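Long-range contacts in R.Ecl18kI (Enterobacter cloacae, PDB 2GB7), which recognises the double-stranded DNA sequence 5'-CCNGG-3' and cleaves it before the first cytosine, as a type II restriction endonuclease that flips nucleotides out of the helix: residues I137-I145 with S278-Y286; K157-G165 with N175-T183. The protein carries 1 engineered substitution. All blocks are in the same frame, centred on the assembly; numbering follows the deposited sequence.

Interaction 1 of 2, residues I137-I145 with S278-Y286; sequences IPVDVQGAI and SILKQIEKY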
# COMPACT_ATOMS: atom_id res chain seq x y z
N ILE F 137 14.99 17.97 20.90
CA ILE F 137 15.92 16.92 20.51
C ILE F 137 16.39 17.24 19.09
O ILE F 137 15.57 17.54 18.25
CB ILE F 137 15.24 15.54 20.62
CG1 ILE F 137 14.94 15.24 22.10
CG2 ILE F 137 16.11 14.42 20.01
CD1 ILE F 137 14.06 14.02 22.33
N PRO F 138 17.72 17.19 18.84
CA PRO F 138 18.23 17.48 17.48
C PRO F 138 17.87 16.38 16.53
O PRO F 138 18.23 15.23 16.78
CB PRO F 138 19.74 17.51 17.67
CG PRO F 138 20.02 16.67 18.90
CD PRO F 138 18.79 16.86 19.79
N VAL F 139 17.17 16.74 15.46
CA VAL F 139 16.85 15.82 14.38
C VAL F 139 16.99 16.50 13.03
O VAL F 139 16.76 17.72 12.88
CB VAL F 139 15.43 15.21 14.47
CG1 VAL F 139 15.27 14.36 15.73
CG2 VAL F 139 14.33 16.34 14.38
N ASP F 140 17.41 15.71 12.06
CA ASP F 140 17.26 16.07 10.68
C ASP F 140 16.04 15.37 10.16
O ASP F 140 15.75 14.22 10.50
CB ASP F 140 18.48 15.67 9.85
CG ASP F 140 19.65 16.62 10.03
OD1 ASP F 140 19.51 17.63 10.76
OD2 ASP F 140 20.74 16.35 9.47
N VAL F 141 15.32 16.09 9.31
CA VAL F 141 14.10 15.59 8.72
C VAL F 141 14.43 15.25 7.27
O VAL F 141 14.74 16.12 6.47
CB VAL F 141 13.00 16.67 8.78
CG1 VAL F 141 11.69 16.15 8.16
CG2 VAL F 141 12.81 17.14 10.22
N GLN F 142 14.39 13.96 6.95
CA GLN F 142 14.75 13.50 5.60
C GLN F 142 14.01 14.20 4.44
O GLN F 142 14.58 14.39 3.37
CB GLN F 142 14.82 11.97 5.56
CG GLN F 142 16.06 11.42 6.28
CD GLN F 142 17.29 11.32 5.39
OE1 GLN F 142 18.25 10.62 5.72
NE2 GLN F 142 17.28 12.02 4.26
N GLY F 143 12.76 14.59 4.65
CA GLY F 143 12.04 15.32 3.60
C GLY F 143 12.46 16.77 3.41
O GLY F 143 11.85 17.49 2.61
N ALA F 144 13.50 17.20 4.13
CA ALA F 144 13.85 18.61 4.23
C ALA F 144 15.29 18.96 3.84
O ALA F 144 15.63 20.14 3.74
CB ALA F 144 13.54 19.14 5.63
N ILE F 145 16.15 17.96 3.66
CA ILE F 145 17.57 18.20 3.41
C ILE F 145 17.93 18.15 1.91
O ILE F 145 17.06 18.25 1.04
CB ILE F 145 18.47 17.23 4.21
CG1 ILE F 145 18.14 17.29 5.71
CG2 ILE F 145 19.96 17.55 3.98
CD1 ILE F 145 18.65 16.11 6.50
N SER F 278 23.46 21.45 6.43
CA SER F 278 22.27 20.62 6.60
C SER F 278 21.13 21.38 7.30
O SER F 278 19.99 21.33 6.88
CB SER F 278 22.61 19.36 7.38
OG SER F 278 21.49 18.50 7.42
N ILE F 279 21.47 22.09 8.37
CA ILE F 279 20.51 22.90 9.12
C ILE F 279 19.98 24.04 8.25
O ILE F 279 18.76 24.22 8.14
CB ILE F 279 21.15 23.49 10.39
CG1 ILE F 279 21.47 22.36 11.40
CG2 ILE F 279 20.20 24.51 11.04
CD1 ILE F 279 22.41 22.79 12.57
N LEU F 280 20.90 24.78 7.61
CA LEU F 280 20.53 25.93 6.77
C LEU F 280 19.59 25.50 5.65
O LEU F 280 18.65 26.20 5.31
CB LEU F 280 21.77 26.66 6.22
CG LEU F 280 22.59 27.47 7.24
CD1 LEU F 280 23.93 27.88 6.67
CD2 LEU F 280 21.82 28.70 7.75
N LYS F 281 19.85 24.32 5.09
CA LYS F 281 18.98 23.68 4.11
C LYS F 281 17.57 23.43 4.65
O LYS F 281 16.56 23.69 3.98
CB LYS F 281 19.61 22.34 3.74
CG LYS F 281 19.10 21.69 2.49
CD LYS F 281 20.13 21.78 1.37
CE LYS F 281 21.40 20.99 1.72
NZ LYS F 281 22.35 20.95 0.56
N GLN F 282 17.50 22.94 5.87
CA GLN F 282 16.20 22.66 6.47
C GLN F 282 15.44 23.93 6.84
O GLN F 282 14.23 23.99 6.68
CB GLN F 282 16.36 21.75 7.68
CG GLN F 282 16.81 20.35 7.28
CD GLN F 282 17.21 19.53 8.47
OE1 GLN F 282 16.37 18.88 9.11
NE2 GLN F 282 18.50 19.55 8.79
N ILE F 283 16.16 24.97 7.28
CA ILE F 283 15.52 26.27 7.55
C ILE F 283 14.85 26.81 6.28
O ILE F 283 13.77 27.41 6.35
CB ILE F 283 16.49 27.31 8.13
CG1 ILE F 283 16.94 26.93 9.54
CG2 ILE F 283 15.84 28.70 8.17
CD1 ILE F 283 18.18 27.70 10.01
N GLU F 284 15.48 26.55 5.13
CA GLU F 284 14.92 26.95 3.83
C GLU F 284 13.59 26.27 3.58
O GLU F 284 12.63 26.93 3.18
CB GLU F 284 15.88 26.57 2.71
CG GLU F 284 15.59 27.20 1.36
CD GLU F 284 16.82 27.16 0.47
OE1 GLU F 284 17.58 26.18 0.58
OE2 GLU F 284 17.04 28.10 -0.32
N LYS F 285 13.57 24.96 3.80
CA LYS F 285 12.37 24.14 3.62
C LYS F 285 11.24 24.65 4.50
O LYS F 285 10.09 24.69 4.08
CB LYS F 285 12.66 22.66 3.93
CG LYS F 285 13.17 21.82 2.74
CD LYS F 285 14.32 22.48 1.96
CE LYS F 285 15.10 21.49 1.10
NZ LYS F 285 16.34 22.15 0.61
N TYR F 286 11.58 25.08 5.71
CA TYR F 286 10.58 25.51 6.70
C TYR F 286 10.53 27.02 6.89
O TYR F 286 10.09 27.53 7.93
CB TYR F 286 10.84 24.79 8.04
CG TYR F 286 10.59 23.31 7.91
CD1 TYR F 286 9.30 22.83 7.60
CD2 TYR F 286 11.62 22.40 8.04
CE1 TYR F 286 9.06 21.49 7.47
CE2 TYR F 286 11.38 21.03 7.89
CZ TYR F 286 10.09 20.59 7.62
OH TYR F 286 9.84 19.25 7.47
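Gln282 and Asp140 centre a buried, largely polar strand-to-helix contact, in which the C-terminal turns of helix 269-285 dock against strand 140-141 and the turn that follows it. The glutamine illustrates how one amide can be pinned at both ends. Its CG is anti to the carbonyl carbon (chi1 -68°), and the extended chain beyond sends the amide across to the strand. There OE1 accepts from Val141 N at 3.0 Å. NE2 gives one hydrogen to Asp140 OD1 (2.9 Å) and the other to Ser278 O (3.0 Å), both lying close to the amide plane, a pattern that fixes which end is oxygen. Carboxylate and amide planes stand nearly perpendicular, 89° apart, and NE2 meets OD1 from above the carboxylate plane. Ser278 OG binds the other oxygen, OD2, at 3.1 Å; Val166 N also donates to OD2, while Arg299 forms a salt bridge with OD1. Apolar atoms flank this network. Ile145 runs beside the glutamine, its CG1 3.7 Å from Gln282 CD, and Ala144 CB sits obliquely against the Tyr286 ring, 3.7 Å from CE2. The alkyl chain of Lys285 (CG, CD and CE) curls closely over Ala144 O, a buried carbonyl oxygen that lacks a hydrogen-bonding partner in the model. Beyond the pair, Val141 also touches Tyr296 of helix 290-302, Glu129 of helix 102-134 and Leu161 of the adjoining strand 161-163.

Interaction 2 of 2, residues K157-G165 with N175-T183; sequences KLVDLVMPG and NTMLISAKT. With nucleotides of chain B.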
# COMPACT_ATOMS: atom_id res chain seq x y z
N LYS F 157 14.78 5.77 2.42
CA LYS F 157 13.84 6.88 2.25
C LYS F 157 12.63 6.76 3.19
O LYS F 157 11.87 7.72 3.38
CB LYS F 157 13.42 7.05 0.77
CG LYS F 157 14.60 7.27 -0.20
CD LYS F 157 15.54 8.41 0.25
CE LYS F 157 16.66 8.66 -0.76
NZ LYS F 157 17.69 9.59 -0.20
N LEU F 158 12.48 5.61 3.85
CA LEU F 158 11.37 5.43 4.80
C LEU F 158 11.77 5.91 6.24
O LEU F 158 10.92 5.96 7.14
CB LEU F 158 10.86 3.98 4.65
CG LEU F 158 10.80 3.02 5.83
CD1 LEU F 158 10.36 1.64 5.36
CD2 LEU F 158 12.12 2.95 6.57
N VAL F 159 13.03 6.28 6.42
CA VAL F 159 13.42 6.90 7.69
C VAL F 159 12.97 8.33 7.60
O VAL F 159 13.25 9.02 6.60
CB VAL F 159 14.92 6.92 7.85
CG1 VAL F 159 15.28 7.74 9.13
CG2 VAL F 159 15.45 5.50 7.89
N ASP F 160 12.22 8.77 8.61
CA ASP F 160 11.68 10.13 8.65
C ASP F 160 12.55 11.09 9.44
O ASP F 160 12.72 12.24 9.03
CB ASP F 160 10.31 10.10 9.27
CG ASP F 160 9.32 9.39 8.37
OD1 ASP F 160 9.33 9.64 7.12
OD2 ASP F 160 8.58 8.53 8.88
N LEU F 161 13.06 10.63 10.58
CA LEU F 161 13.86 11.47 11.47
C LEU F 161 15.16 10.80 11.84
O LEU F 161 15.18 9.60 12.10
CB LEU F 161 13.10 11.74 12.75
CG LEU F 161 11.74 12.41 12.55
CD1 LEU F 161 10.90 12.35 13.79
CD2 LEU F 161 11.89 13.84 12.02
N VAL F 162 16.22 11.58 11.86
CA VAL F 162 17.55 11.09 12.18
C VAL F 162 18.11 11.96 13.31
O VAL F 162 18.30 13.16 13.14
CB VAL F 162 18.49 11.24 10.99
CG1 VAL F 162 19.89 10.71 11.33
CG2 VAL F 162 17.92 10.53 9.71
N MET F 163 18.38 11.35 14.45
CA MET F 163 18.89 12.07 15.63
C MET F 163 20.36 11.66 15.76
O MET F 163 20.65 10.47 15.91
CB MET F 163 18.10 11.60 16.86
CG MET F 163 18.20 12.43 18.12
SD MET F 163 19.88 12.51 18.81
CE MET F 163 20.14 10.81 19.27
N PRO F 164 21.28 12.63 15.82
CA PRO F 164 21.09 14.09 15.80
C PRO F 164 21.09 14.73 14.44
O PRO F 164 20.74 15.91 14.29
CB PRO F 164 22.29 14.59 16.62
CG PRO F 164 23.42 13.63 16.16
CD PRO F 164 22.70 12.27 16.04
N GLY F 165 21.51 13.99 13.42
CA GLY F 165 21.53 14.59 12.11
C GLY F 165 22.13 13.61 11.14
O GLY F 165 22.80 12.66 11.56
N ASN F 175 25.25 5.97 18.86
CA ASN F 175 24.53 6.99 19.63
C ASN F 175 23.55 7.80 18.81
O ASN F 175 23.19 8.90 19.22
CB ASN F 175 25.48 7.91 20.41
CG ASN F 175 26.22 7.17 21.52
OD1 ASN F 175 25.65 6.30 22.17
ND2 ASN F 175 27.50 7.51 21.74
N THR F 176 23.10 7.24 17.68
CA THR F 176 22.05 7.87 16.90
C THR F 176 20.70 7.15 17.09
O THR F 176 20.61 6.04 17.68
CB THR F 176 22.38 7.93 15.38
OG1 THR F 176 22.45 6.60 14.87
CG2 THR F 176 23.74 8.66 15.12
N MET F 177 19.65 7.80 16.61
CA MET F 177 18.33 7.16 16.64
C MET F 177 17.66 7.45 15.32
O MET F 177 17.74 8.58 14.82
CB MET F 177 17.46 7.70 17.79
CG MET F 177 16.07 7.12 17.73
SD MET F 177 15.04 7.66 19.12
CE MET F 177 16.07 7.08 20.39
N LEU F 178 17.03 6.42 14.73
CA LEU F 178 16.27 6.58 13.50
C LEU F 178 14.84 6.21 13.75
O LEU F 178 14.57 5.21 14.41
CB LEU F 178 16.79 5.63 12.40
CG LEU F 178 18.27 5.79 12.03
CD1 LEU F 178 18.61 4.78 10.97
CD2 LEU F 178 18.57 7.19 11.56
N ILE F 179 13.96 7.02 13.21
CA ILE F 179 12.51 6.82 13.37
C ILE F 179 11.81 6.79 12.03
O ILE F 179 11.98 7.71 11.21
CB ILE F 179 11.89 7.94 14.24
CG1 ILE F 179 12.61 8.03 15.59
CG2 ILE F 179 10.37 7.71 14.40
CD1 ILE F 179 12.32 9.34 16.36
N SER F 180 11.03 5.73 11.82
CA SER F 180 10.10 5.60 10.67
C SER F 180 8.67 5.65 11.21
O SER F 180 8.46 5.46 12.42
CB SER F 180 10.31 4.24 9.97
OG SER F 180 9.39 4.11 8.87
N ALA F 181 7.71 5.97 10.34
CA ALA F 181 6.34 6.06 10.83
C ALA F 181 5.39 5.50 9.76
O ALA F 181 5.60 5.77 8.59
CB ALA F 181 6.01 7.48 11.09
N LYS F 182 4.40 4.73 10.19
CA LYS F 182 3.35 4.20 9.35
C LYS F 182 2.09 4.26 10.18
O LYS F 182 2.05 3.67 11.24
CB LYS F 182 3.65 2.73 8.98
CG LYS F 182 4.82 2.62 8.00
CD LYS F 182 5.01 1.18 7.56
CE LYS F 182 6.23 1.07 6.62
NZ LYS F 182 6.14 2.00 5.44
N THR F 183 1.06 4.97 9.71
CA THR F 183 -0.15 5.12 10.50
C THR F 183 -0.79 3.76 10.79
O THR F 183 -1.22 3.51 11.92
CB THR F 183 -1.15 6.05 9.81
OG1 THR F 183 -1.39 5.58 8.48
CG2 THR F 183 -0.63 7.48 9.80
P DC B 4 1.86 5.78 5.98
OP1 DC B 4 1.69 6.30 7.36
OP2 DC B 4 2.78 4.64 5.73
O5' DC B 4 0.44 5.40 5.39
C5' DC B 4 -0.62 6.35 5.35
C4' DC B 4 -1.83 5.76 4.68
O4' DC B 4 -1.52 5.50 3.29
C3' DC B 4 -2.30 4.43 5.28
O3' DC B 4 -3.73 4.38 5.28
C2' DC B 4 -1.75 3.40 4.31
C1' DC B 4 -1.79 4.14 2.98
N1 DC B 4 -0.77 3.68 2.02
C2 DC B 4 -1.14 3.43 0.69
O2 DC B 4 -2.30 3.68 0.33
N3 DC B 4 -0.22 2.92 -0.16
C4 DC B 4 1.02 2.68 0.26
N4 DC B 4 1.88 2.12 -0.60
C5 DC B 4 1.44 2.98 1.59
C6 DC B 4 0.52 3.48 2.43
P DC B 2 11.09 4.90 -2.26
OP1 DC B 2 12.55 4.97 -2.02
OP2 DC B 2 10.50 3.69 -2.89
O5' DC B 2 10.35 5.15 -0.87
C5' DC B 2 10.50 6.41 -0.22
C4' DC B 2 9.18 6.88 0.33
O4' DC B 2 8.31 7.37 -0.72
C3' DC B 2 8.37 5.82 1.09
O3' DC B 2 7.88 6.44 2.27
C2' DC B 2 7.24 5.50 0.14
C1' DC B 2 7.02 6.83 -0.55
N1 DC B 2 6.38 6.75 -1.88
C2 DC B 2 5.23 7.52 -2.12
O2 DC B 2 4.80 8.27 -1.23
N3 DC B 2 4.62 7.44 -3.33
C4 DC B 2 5.12 6.64 -4.27
N4 DC B 2 4.48 6.58 -5.45
C5 DC B 2 6.30 5.86 -4.06
C6 DC B 2 6.89 5.95 -2.86
P DT B 5 -4.54 4.75 6.61
OP1 DT B 5 -3.73 4.30 7.77
OP2 DT B 5 -5.92 4.25 6.45
O5' DT B 5 -4.56 6.34 6.62
C5' DT B 5 -5.34 7.08 5.68
C4' DT B 5 -6.79 7.12 6.12
O4' DT B 5 -6.89 7.62 7.48
C3' DT B 5 -7.73 7.99 5.28
O3' DT B 5 -8.95 7.26 5.07
C2' DT B 5 -8.02 9.17 6.20
C1' DT B 5 -8.00 8.49 7.55
N1 DT B 5 -7.84 9.35 8.75
C2 DT B 5 -8.66 9.08 9.82
O2 DT B 5 -9.51 8.21 9.81
N3 DT B 5 -8.45 9.88 10.91
C4 DT B 5 -7.53 10.91 11.03
O4 DT B 5 -7.44 11.53 12.08
C5 DT B 5 -6.71 11.14 9.86
C7 DT B 5 -5.70 12.24 9.88
C6 DT B 5 -6.91 10.36 8.79
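Ile179 O is gripped by two consecutive backbone amides, Asp160 N at 2.8 Å and Leu161 N at 3.2 Å, both in its carbonyl plane: the signature of a classic beta bulge. Past the bulge, strands 161-163 and 177-181 pair regularly and antiparallel. Ile179 N returns a bond to Leu161 O, and Met163 and Met177 exchange two more, the straighter running from Met163 N to Met177 O (2.9 Å, 172°). Before the bulge, with chi1 at 179° Ser180 swings OG away from its own backbone N, and OG reaches Leu158 O at 3.0 Å, approaching from above the carbonyl plane. Val162 and Leu178 lie side by side on one face of the sheet, with Val162 CG1 3.8 Å from Leu178 CD2, whereas Leu161, Ile179, Met163 and Met177 occupy the other. Beyond strand 177-181 the chain runs on to the DNA: Thr183 N donates to OP1 of DC4 of chain B (2.8 Å), and Thr183 OG1 to OP1 of DT5 of chain B (2.8 Å). Lys182 NZ is paired with Glu191. This antiparallel pair, connected through helix 166-171, belongs to the mixed sheet of a PD-(D/E)XK-clan nuclease, set between strands 140-141 and 204-207, with helix 102-134 over Leu161 and Ala181 and helix 248-259 over the methionines.

Followed from the N terminus, the chain leaves helix 102-134 and enters 137-145, which meets its partner only when 278-286 arrives, so interaction 1 closes a loop of 132 intervening residues. Interaction 2 is nested inside it: 157-165 and 175-183 are separated by just nine residues, six of them in helix 166-171. The two contacts, with centres 13 Å apart, join through neighbouring strands, since Asp140 N probably donates to Val162 O and Gln142 N to Asp160 O. As a worked example of nested closure, interaction 2 builds the interior of the sheet locally, while interaction 1 fastens its outer strand to a late helix.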